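Local coordinates for protein putative aldehyde dehydrogenase (PDB 4YWE) that probably oxidises aldehydes to carboxylic acids with NAD or NADP as acceptor, as other members of the aldehyde dehydrogenase family do, and binds calcium and magnesium ions, at residues A[271-282]-A[306-317]. Sequence-based numbering, arbitrary orientation.
Sequences LDAALPVLVSAI and LVERLATAFNGL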
ATOM      1  N   LEU A 271     -19.090 -33.359  -3.000  1.00 29.19           N
ATOM      2  CA  LEU A 271     -19.783 -33.643  -1.748  1.00 26.36           C
ATOM      3  C   LEU A 271     -18.904 -34.399  -0.757  1.00 25.56           C
ATOM      4  O   LEU A 271     -19.041 -34.228   0.454  1.00 24.91           O
ATOM      5  CB  LEU A 271     -21.064 -34.435  -2.015  1.00 25.69           C
ATOM      6  CG  LEU A 271     -22.136 -33.732  -2.849  1.00 25.04           C
ATOM      7  CD1 LEU A 271     -23.385 -34.597  -2.954  1.00 27.37           C
ATOM      8  CD2 LEU A 271     -22.470 -32.370  -2.259  1.00 24.95           C
ATOM      9  N   ASP A 272     -18.006 -35.234  -1.273  1.00 26.34           N
ATOM     10  CA  ASP A 272     -17.092 -35.989  -0.423  1.00 29.04           C
ATOM     11  C   ASP A 272     -16.183 -35.051   0.360  1.00 27.50           C
ATOM     12  O   ASP A 272     -15.911 -35.276   1.537  1.00 30.16           O
ATOM     13  CB  ASP A 272     -16.244 -36.959  -1.253  1.00 31.17           C
ATOM     14  CG  ASP A 272     -17.069 -38.055  -1.895  1.00 30.85           C
ATOM     15  OD1 ASP A 272     -18.132 -38.407  -1.341  1.00 29.48           O
ATOM     16  OD2 ASP A 272     -16.649 -38.567  -2.953  1.00 32.40           O
ATOM     17  N   ALA A 273     -15.718 -33.998  -0.303  1.00 26.82           N
ATOM     18  CA  ALA A 273     -14.840 -33.024   0.329  1.00 27.24           C
ATOM     19  C   ALA A 273     -15.636 -32.036   1.173  1.00 25.80           C
ATOM     20  O   ALA A 273     -15.147 -31.533   2.184  1.00 28.20           O
ATOM     21  CB  ALA A 273     -14.022 -32.287  -0.722  1.00 31.48           C
ATOM     22  N   ALA A 274     -16.866 -31.765   0.753  1.00 22.76           N
ATOM     23  CA  ALA A 274     -17.708 -30.784   1.427  1.00 22.17           C
ATOM     24  C   ALA A 274     -18.293 -31.328   2.728  1.00 26.40           C
ATOM     25  O   ALA A 274     -18.357 -30.614   3.728  1.00 29.12           O
ATOM     26  CB  ALA A 274     -18.825 -30.328   0.501  1.00 17.50           C
ATOM     27  N   LEU A 275     -18.710 -32.592   2.705  1.00 28.31           N
ATOM     28  CA  LEU A 275     -19.414 -33.213   3.828  1.00 27.56           C
ATOM     29  C   LEU A 275     -18.727 -33.055   5.195  1.00 24.32           C
ATOM     30  O   LEU A 275     -19.378 -32.635   6.152  1.00 19.33           O
ATOM     31  CB  LEU A 275     -19.648 -34.702   3.545  1.00 31.07           C
ATOM     32  CG  LEU A 275     -20.345 -35.495   4.652  1.00 33.80           C
ATOM     33  CD1 LEU A 275     -21.723 -34.918   4.937  1.00 33.98           C
ATOM     34  CD2 LEU A 275     -20.442 -36.967   4.282  1.00 37.92           C
ATOM     35  N   PRO A 276     -17.424 -33.384   5.302  1.00 25.93           N
ATOM     36  CA  PRO A 276     -16.835 -33.237   6.638  1.00 23.33           C
ATOM     37  C   PRO A 276     -16.707 -31.781   7.073  1.00 23.27           C
ATOM     38  O   PRO A 276     -16.813 -31.491   8.264  1.00 21.35           O
ATOM     39  CB  PRO A 276     -15.455 -33.882   6.486  1.00 26.83           C
ATOM     40  CG  PRO A 276     -15.129 -33.727   5.050  1.00 29.22           C
ATOM     41  CD  PRO A 276     -16.433 -33.875   4.325  1.00 29.84           C
ATOM     42  N   VAL A 277     -16.487 -30.881   6.120  1.00 23.85           N
ATOM     43  CA  VAL A 277     -16.345 -29.465   6.428  1.00 15.94           C
ATOM     44  C   VAL A 277     -17.692 -28.880   6.842  1.00 20.88           C
ATOM     45  O   VAL A 277     -17.760 -28.034   7.732  1.00 22.25           O
ATOM     46  CB  VAL A 277     -15.752 -28.690   5.239  1.00 18.84           C
ATOM     47  CG1 VAL A 277     -15.526 -27.235   5.615  1.00 15.03           C
ATOM     48  CG2 VAL A 277     -14.447 -29.332   4.789  1.00 18.92           C
ATOM     49  N   LEU A 278     -18.762 -29.339   6.198  1.00 18.40           N
ATOM     50  CA  LEU A 278     -20.112 -28.905   6.549  1.00 17.75           C
ATOM     51  C   LEU A 278     -20.442 -29.259   7.996  1.00 19.44           C
ATOM     52  O   LEU A 278     -21.151 -28.523   8.680  1.00 22.31           O
ATOM     53  CB  LEU A 278     -21.149 -29.536   5.615  1.00 16.11           C
ATOM     54  CG  LEU A 278     -21.139 -29.121   4.143  1.00 17.92           C
ATOM     55  CD1 LEU A 278     -22.205 -29.879   3.366  1.00 16.73           C
ATOM     56  CD2 LEU A 278     -21.332 -27.621   4.005  1.00 19.24           C
ATOM     57  N   VAL A 279     -19.918 -30.392   8.451  1.00 21.62           N
ATOM     58  CA  VAL A 279     -20.209 -30.892   9.788  1.00 21.36           C
ATOM     59  C   VAL A 279     -19.405 -30.139  10.841  1.00 21.38           C
ATOM     60  O   VAL A 279     -19.969 -29.583  11.782  1.00 20.71           O
ATOM     61  CB  VAL A 279     -19.944 -32.407   9.879  1.00 22.87           C
ATOM     62  CG1 VAL A 279     -20.085 -32.888  11.314  1.00 21.77           C
ATOM     63  CG2 VAL A 279     -20.892 -33.169   8.962  1.00 17.71           C
ATOM     64  N   SER A 280     -18.085 -30.116  10.676  1.00 20.79           N
ATOM     65  CA  SER A 280     -17.205 -29.498  11.663  1.00 21.78           C
ATOM     66  C   SER A 280     -17.456 -27.998  11.804  1.00 20.92           C
ATOM     67  O   SER A 280     -17.188 -27.420  12.851  1.00 22.00           O
ATOM     68  CB  SER A 280     -15.737 -29.748  11.304  1.00 20.56           C
ATOM     69  OG  SER A 280     -15.426 -29.236  10.021  1.00 19.73           O
ATOM     70  N   ALA A 281     -17.984 -27.375  10.755  1.00 16.87           N
ATOM     71  CA  ALA A 281     -18.251 -25.941  10.780  1.00 20.16           C
ATOM     72  C   ALA A 281     -19.358 -25.576  11.771  1.00 20.18           C
ATOM     73  O   ALA A 281     -19.476 -24.420  12.177  1.00 24.17           O
ATOM     74  CB  ALA A 281     -18.611 -25.446   9.388  1.00 22.82           C
ATOM     75  N   ILE A 282     -20.166 -26.559  12.157  1.00 20.25           N
ATOM     76  CA  ILE A 282     -21.263 -26.322  13.092  1.00 19.21           C
ATOM     77  C   ILE A 282     -21.070 -27.154  14.361  1.00 20.12           C
ATOM     78  O   ILE A 282     -21.705 -26.902  15.384  1.00 24.44           O
ATOM     79  CB  ILE A 282     -22.631 -26.617  12.428  1.00 18.03           C
ATOM     80  CG1 ILE A 282     -23.784 -26.057  13.268  1.00 16.67           C
ATOM     81  CG2 ILE A 282     -22.805 -28.111  12.192  1.00 17.91           C
ATOM     82  CD1 ILE A 282     -23.648 -24.587  13.603  1.00 14.01           C
ATOM     83  N   LEU A 306     -27.673 -34.949  -0.198  1.00 22.65           N
ATOM     84  CA  LEU A 306     -26.740 -34.337   0.743  1.00 22.70           C
ATOM     85  C   LEU A 306     -27.300 -34.337   2.165  1.00 24.12           C
ATOM     86  O   LEU A 306     -26.551 -34.482   3.132  1.00 22.56           O
ATOM     87  CB  LEU A 306     -26.396 -32.910   0.311  1.00 21.46           C
ATOM     88  CG  LEU A 306     -25.363 -32.175   1.167  1.00 23.31           C
ATOM     89  CD1 LEU A 306     -24.091 -33.001   1.302  1.00 24.89           C
ATOM     90  CD2 LEU A 306     -25.050 -30.807   0.581  1.00 23.59           C
ATOM     91  N   VAL A 307     -28.614 -34.177   2.289  1.00 22.70           N
ATOM     92  CA  VAL A 307     -29.267 -34.223   3.593  1.00 21.80           C
ATOM     93  C   VAL A 307     -29.102 -35.606   4.213  1.00 23.04           C
ATOM     94  O   VAL A 307     -28.819 -35.732   5.405  1.00 22.58           O
ATOM     95  CB  VAL A 307     -30.758 -33.838   3.488  1.00 20.19           C
ATOM     96  CG1 VAL A 307     -31.514 -34.261   4.739  1.00 21.16           C
ATOM     97  CG2 VAL A 307     -30.902 -32.341   3.258  1.00 19.52           C
ATOM     98  N   GLU A 308     -29.265 -36.643   3.395  1.00 21.41           N
ATOM     99  CA  GLU A 308     -29.116 -38.017   3.863  1.00 27.54           C
ATOM    100  C   GLU A 308     -27.686 -38.291   4.327  1.00 26.17           C
ATOM    101  O   GLU A 308     -27.469 -39.011   5.303  1.00 26.43           O
ATOM    102  CB  GLU A 308     -29.513 -39.005   2.764  1.00 30.67           C
ATOM    103  N   ARG A 309     -26.714 -37.716   3.626  1.00 27.13           N
ATOM    104  CA  ARG A 309     -25.314 -37.872   4.006  1.00 28.67           C
ATOM    105  C   ARG A 309     -25.002 -37.047   5.250  1.00 26.39           C
ATOM    106  O   ARG A 309     -24.196 -37.452   6.087  1.00 28.37           O
ATOM    107  CB  ARG A 309     -24.391 -37.474   2.851  1.00 32.13           C
ATOM    108  CG  ARG A 309     -24.554 -38.341   1.612  1.00 35.67           C
ATOM    109  CD  ARG A 309     -23.634 -37.905   0.483  1.00 35.20           C
ATOM    110  NE  ARG A 309     -22.224 -38.101   0.807  1.00 33.82           N
ATOM    111  CZ  ARG A 309     -21.243 -38.079  -0.090  1.00 32.59           C
ATOM    112  NH1 ARG A 309     -21.517 -37.878  -1.371  1.00 33.21           N
ATOM    113  NH2 ARG A 309     -19.987 -38.266   0.293  1.00 31.10           N
ATOM    114  N   LEU A 310     -25.647 -35.890   5.371  1.00 20.02           N
ATOM    115  CA  LEU A 310     -25.507 -35.068   6.566  1.00 23.53           C
ATOM    116  C   LEU A 310     -26.183 -35.756   7.748  1.00 24.99           C
ATOM    117  O   LEU A 310     -25.709 -35.676   8.881  1.00 19.62           O
ATOM    118  CB  LEU A 310     -26.103 -33.674   6.348  1.00 23.44           C
ATOM    119  CG  LEU A 310     -25.308 -32.686   5.489  1.00 24.12           C
ATOM    120  CD1 LEU A 310     -26.144 -31.452   5.182  1.00 25.35           C
ATOM    121  CD2 LEU A 310     -24.017 -32.293   6.182  1.00 19.63           C
ATOM    122  N   ALA A 311     -27.290 -36.438   7.469  1.00 20.45           N
ATOM    123  CA  ALA A 311     -28.029 -37.160   8.500  1.00 21.12           C
ATOM    124  C   ALA A 311     -27.206 -38.317   9.060  1.00 26.43           C
ATOM    125  O   ALA A 311     -27.104 -38.484  10.275  1.00 28.02           O
ATOM    126  CB  ALA A 311     -29.351 -37.669   7.946  1.00 21.54           C
ATOM    127  N   THR A 312     -26.625 -39.110   8.167  1.00 21.97           N
ATOM    128  CA  THR A 312     -25.784 -40.232   8.570  1.00 26.96           C
ATOM    129  C   THR A 312     -24.591 -39.742   9.385  1.00 24.72           C
ATOM    130  O   THR A 312     -24.216 -40.355  10.386  1.00 27.35           O
ATOM    131  CB  THR A 312     -25.280 -41.027   7.348  1.00 24.54           C
ATOM    132  OG1 THR A 312     -26.398 -41.516   6.598  1.00 23.71           O
ATOM    133  CG2 THR A 312     -24.420 -42.202   7.789  1.00 26.22           C
ATOM    134  N   ALA A 313     -24.007 -38.625   8.959  1.00 21.31           N
ATOM    135  CA  ALA A 313     -22.862 -38.044   9.652  1.00 25.75           C
ATOM    136  C   ALA A 313     -23.238 -37.564  11.052  1.00 28.11           C
ATOM    137  O   ALA A 313     -22.490 -37.770  12.008  1.00 30.20           O
ATOM    138  CB  ALA A 313     -22.278 -36.898   8.838  1.00 22.90           C
ATOM    139  N   PHE A 314     -24.399 -36.927  11.170  1.00 27.23           N
ATOM    140  CA  PHE A 314     -24.850 -36.400  12.456  1.00 24.48           C
ATOM    141  C   PHE A 314     -25.192 -37.509  13.447  1.00 25.84           C
ATOM    142  O   PHE A 314     -25.006 -37.345  14.652  1.00 20.88           O
ATOM    143  CB  PHE A 314     -26.056 -35.479  12.260  1.00 22.67           C
ATOM    144  CG  PHE A 314     -25.693 -34.024  12.155  1.00 21.85           C
ATOM    145  CD1 PHE A 314     -25.003 -33.544  11.055  1.00 20.64           C
ATOM    146  CD2 PHE A 314     -26.043 -33.135  13.160  1.00 21.89           C
ATOM    147  CE1 PHE A 314     -24.667 -32.207  10.958  1.00 18.85           C
ATOM    148  CE2 PHE A 314     -25.711 -31.796  13.068  1.00 17.54           C
ATOM    149  CZ  PHE A 314     -25.022 -31.333  11.966  1.00 19.85           C
ATOM    150  N   ASN A 315     -25.686 -38.637  12.941  1.00 24.19           N
ATOM    151  CA  ASN A 315     -26.013 -39.777  13.796  1.00 24.94           C
ATOM    152  C   ASN A 315     -24.767 -40.359  14.460  1.00 24.68           C
ATOM    153  O   ASN A 315     -24.853 -40.979  15.521  1.00 25.49           O
ATOM    154  CB  ASN A 315     -26.727 -40.868  12.994  1.00 30.06           C
ATOM    155  CG  ASN A 315     -28.163 -40.511  12.669  1.00 34.66           C
ATOM    156  OD1 ASN A 315     -28.842 -39.843  13.449  1.00 34.34           O
ATOM    157  ND2 ASN A 315     -28.637 -40.961  11.512  1.00 37.31           N
ATOM    158  N   GLY A 316     -23.613 -40.155  13.834  1.00 23.10           N
ATOM    159  CA  GLY A 316     -22.368 -40.716  14.324  1.00 24.02           C
ATOM    160  C   GLY A 316     -21.590 -39.800  15.247  1.00 27.37           C
ATOM    161  O   GLY A 316     -20.502 -40.145  15.707  1.00 30.63           O
ATOM    162  N   LEU A 317     -22.152 -38.629  15.520  1.00 26.54           N
ATOM    163  CA  LEU A 317     -21.506 -37.660  16.395  1.00 24.35           C
ATOM    164  C   LEU A 317     -21.727 -38.020  17.860  1.00 24.59           C
ATOM    165  O   LEU A 317     -22.846 -38.319  18.273  1.00 24.17           O
ATOM    166  CB  LEU A 317     -22.027 -36.252  16.107  1.00 22.29           C
ATOM    167  CG  LEU A 317     -21.708 -35.712  14.712  1.00 22.34           C
ATOM    168  CD1 LEU A 317     -22.424 -34.393  14.469  1.00 21.72           C
ATOM    169  CD2 LEU A 317     -20.207 -35.550  14.533  1.00 22.13           C
TER
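L275 and L310 form the close-packed centre where segments 271-282 and 306-315 cross at -51°, their side chains sliding past each other in opposite directions until L275 CD1 lies 3.7 Å from L310 CD2. The same CD1 of L275 also lies against the carbonyl oxygen of R309. L310 CD2 is shared, packing 4.0 Å from L278 CB as well. Deeper in, L278 and L306 reach tip to tip and rest on strand 261-265. L271 CD2 meets L306 CD1 at 4.0 Å. Toward the other end, V279 CG2 sits 4.0 Å from A313 CB, and I282 CG2 touches F314 CZ at 3.9 Å, obliquely to the ring.

The solvent side is held differently. R309 bends at chi3 (66°) across L271 and L275, and its NH2 gives OD1 of the exposed D272 a nearly straight hydrogen bond, part of a salt bridge; its modelled length of 2.5 Å is doubtfully short. OD1 comes in at the guanidinium edge, near its plane, while the carboxylate plane is turned 56° from it. Both helices lie against the sheet containing parallel strands 261-265 and 293-299, helix 271-283 linking these two in a beta-alpha-beta crossover, characteristic of the alpha/beta catalytic domain of aldehyde dehydrogenases.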